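Local coordinates for beta-galactosidase (Streptococcus pneumoniae, PDB 4CU9), which hydrolyses beta-galactosides, this part being a calcium-binding carbohydrate-binding module that probably attaches the enzyme to glycans, at residues Glu101-Pro106 / Pro129-Ala134. Numbering follows the deposited sequence.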
loop_
_atom_site.group_PDB
_atom_site.type_symbol
_atom_site.label_atom_id
_atom_site.label_comp_id
_atom_site.label_asym_id
_atom_site.label_seq_id
_atom_site.Cartn_x
_atom_site.Cartn_y
_atom_site.Cartn_z
ATOM N N GLU A 101 -0.270 6.356 -7.079
ATOM C CA GLU A 101 0.790 6.305 -8.052
ATOM C C GLU A 101 0.888 4.991 -8.785
ATOM O O GLU A 101 0.632 3.903 -8.247
ATOM C CB GLU A 101 2.147 6.596 -7.396
ATOM C CG GLU A 101 2.226 7.969 -6.767
ATOM C CD GLU A 101 3.525 8.250 -6.032
ATOM O OE1 GLU A 101 4.073 7.318 -5.401
ATOM O OE2 GLU A 101 3.984 9.423 -6.101
ATOM N N ARG A 102 1.303 5.099 -10.043
ATOM C CA ARG A 102 1.550 3.929 -10.874
ATOM C C ARG A 102 3.043 3.787 -11.123
ATOM O O ARG A 102 3.752 4.772 -11.260
ATOM C CB ARG A 102 0.783 4.031 -12.202
ATOM C CG ARG A 102 1.196 5.189 -13.087
ATOM C CD ARG A 102 0.292 5.273 -14.317
ATOM N NE ARG A 102 0.551 6.452 -15.146
ATOM C CZ ARG A 102 1.389 6.492 -16.175
ATOM N NH1 ARG A 102 2.085 5.430 -16.522
ATOM N NH2 ARG A 102 1.518 7.610 -16.873
ATOM N N TYR A 103 3.525 2.549 -11.186
ATOM C CA TYR A 103 4.935 2.309 -11.378
ATOM C C TYR A 103 5.317 2.619 -12.831
ATOM O O TYR A 103 4.661 2.160 -13.742
ATOM C CB TYR A 103 5.298 0.883 -10.993
ATOM C CG TYR A 103 6.763 0.595 -11.108
ATOM C CD1 TYR A 103 7.665 1.165 -10.208
ATOM C CD2 TYR A 103 7.263 -0.230 -12.128
ATOM C CE1 TYR A 103 9.018 0.913 -10.329
ATOM C CE2 TYR A 103 8.623 -0.464 -12.255
ATOM C CZ TYR A 103 9.485 0.103 -11.343
ATOM O OH TYR A 103 10.845 -0.135 -11.422
ATOM N N VAL A 104 6.370 3.401 -13.015
ATOM C CA VAL A 104 6.861 3.749 -14.351
ATOM C C VAL A 104 8.374 3.526 -14.443
ATOM O O VAL A 104 9.018 4.033 -15.369
ATOM C CB VAL A 104 6.564 5.216 -14.700
ATOM C CG1 VAL A 104 5.062 5.496 -14.841
ATOM C CG2 VAL A 104 7.181 6.159 -13.662
ATOM N N GLY A 105 8.943 2.747 -13.510
ATOM C CA GLY A 105 10.377 2.541 -13.510
ATOM C C GLY A 105 10.825 1.365 -14.361
ATOM O O GLY A 105 10.061 0.808 -15.172
ATOM N N PRO A 106 12.086 0.961 -14.187
ATOM C CA PRO A 106 12.584 -0.188 -14.951
ATOM C C PRO A 106 11.937 -1.506 -14.569
ATOM O O PRO A 106 11.206 -1.597 -13.557
ATOM C CB PRO A 106 14.080 -0.176 -14.644
ATOM C CG PRO A 106 14.171 0.433 -13.278
ATOM C CD PRO A 106 13.116 1.508 -13.285
ATOM N N PRO A 129 11.830 7.649 -5.972
ATOM C CA PRO A 129 10.554 8.326 -6.203
ATOM C C PRO A 129 10.270 8.642 -7.674
ATOM O O PRO A 129 9.098 8.800 -8.057
ATOM C CB PRO A 129 10.722 9.666 -5.466
ATOM C CG PRO A 129 11.825 9.452 -4.507
ATOM C CD PRO A 129 12.712 8.413 -5.063
ATOM N N GLU A 130 11.309 8.782 -8.484
ATOM C CA GLU A 130 11.102 9.126 -9.919
ATOM C C GLU A 130 10.504 7.949 -10.703
ATOM O O GLU A 130 10.089 8.103 -11.818
ATOM C CB GLU A 130 12.413 9.543 -10.583
ATOM C CG GLU A 130 12.916 10.901 -10.100
ATOM C CD GLU A 130 11.946 12.035 -10.405
ATOM O OE1 GLU A 130 11.561 12.175 -11.586
ATOM O OE2 GLU A 130 11.555 12.763 -9.462
ATOM N N ASN A 131 10.443 6.776 -10.090
ATOM C CA ASN A 131 9.848 5.589 -10.731
ATOM C C ASN A 131 8.352 5.436 -10.464
ATOM O O ASN A 131 7.764 4.388 -10.791
ATOM C CB ASN A 131 10.591 4.348 -10.266
ATOM C CG ASN A 131 11.994 4.253 -10.850
ATOM O OD1 ASN A 131 12.269 4.841 -11.885
ATOM N ND2 ASN A 131 12.893 3.512 -10.173
ATOM N N TRP A 132 7.731 6.495 -9.940
ATOM C CA TRP A 132 6.315 6.464 -9.581
ATOM C C TRP A 132 5.691 7.757 -10.143
ATOM O O TRP A 132 6.232 8.854 -9.934
ATOM C CB TRP A 132 6.129 6.386 -8.079
ATOM C CG TRP A 132 6.663 5.089 -7.490
ATOM C CD1 TRP A 132 7.860 4.908 -6.910
ATOM C CD2 TRP A 132 6.005 3.833 -7.451
ATOM N NE1 TRP A 132 8.016 3.604 -6.478
ATOM C CE2 TRP A 132 6.892 2.908 -6.829
ATOM C CE3 TRP A 132 4.756 3.378 -7.880
ATOM C CZ2 TRP A 132 6.543 1.600 -6.620
ATOM C CZ3 TRP A 132 4.431 2.083 -7.684
ATOM C CH2 TRP A 132 5.303 1.199 -7.067
ATOM N N GLU A 133 4.560 7.593 -10.805
ATOM C CA GLU A 133 3.801 8.713 -11.399
ATOM C C GLU A 133 2.427 8.836 -10.731
ATOM O O GLU A 133 1.659 7.862 -10.673
ATOM C CB GLU A 133 3.674 8.470 -12.908
ATOM C CG GLU A 133 2.824 9.479 -13.675
ATOM C CD GLU A 133 3.539 10.745 -14.041
ATOM O OE1 GLU A 133 4.622 11.036 -13.466
ATOM O OE2 GLU A 133 3.007 11.467 -14.926
ATOM N N ALA A 134 2.113 10.055 -10.278
ATOM C CA ALA A 134 0.838 10.360 -9.650
ATOM C C ALA A 134 -0.349 10.159 -10.590
ATOM O O ALA A 134 -0.289 10.483 -11.800
ATOM C CB ALA A 134 0.815 11.790 -9.097
HETATM O O HOH W 1 6.957 9.496 -5.923
HETATM O O HOH W 2 -0.736 8.999 -14.484
#
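Tyr103 swings CG opposite its own N (chi1 -177°), while Trp132 turns CG beside the N (chi1 -65°); as a non-hydrogen-bonded pair of antiparallel strands in the beta-sandwich of this galactose-binding-like module, the two residues project to the same face, and these torsions turn the rings together. The stack is edge-to-face: Tyr103 CD1 lies over one face of the indole, offset toward its rim, with planes at 68° and centroids of the tyrosine and six-membered rings 5.2 Å apart. A CH-pi contact accompanies it, Tyr103 CB lying 4.1 Å from the centroid of that same Trp132 ring. Phe126 contacts both rings, and its carbonyl accepts the bond from Trp132 NE1. Glu101, on the same face, lays its carboxylate nearly parallel to the indole plane, OE1 touching Trp132 CB; its charge is paired with Arg162 and Arg164 of strand 160-166. Arg102 and Glu133 form the hydrogen-bonded pair, Arg102 N to Glu133 O at 2.9 Å and Glu133 N to Arg102 O at 3.0 Å. On the other face Glu133 CB covers a guanidinium face, but Arg102 NH2 and Glu133 OE2 stay 4.6 Å apart, the oxygen well out of plane, so only charges are near. Farther along, Val104 N gives an almost straight bond to Asn131 O, 2.8 Å away, from above its carbonyl plane. Gly105 N sits 3.3 Å above the Tyr103 ring, over its centre, and Tyr103 OH donates to a lone pair of Pro106 O at 2.6 Å.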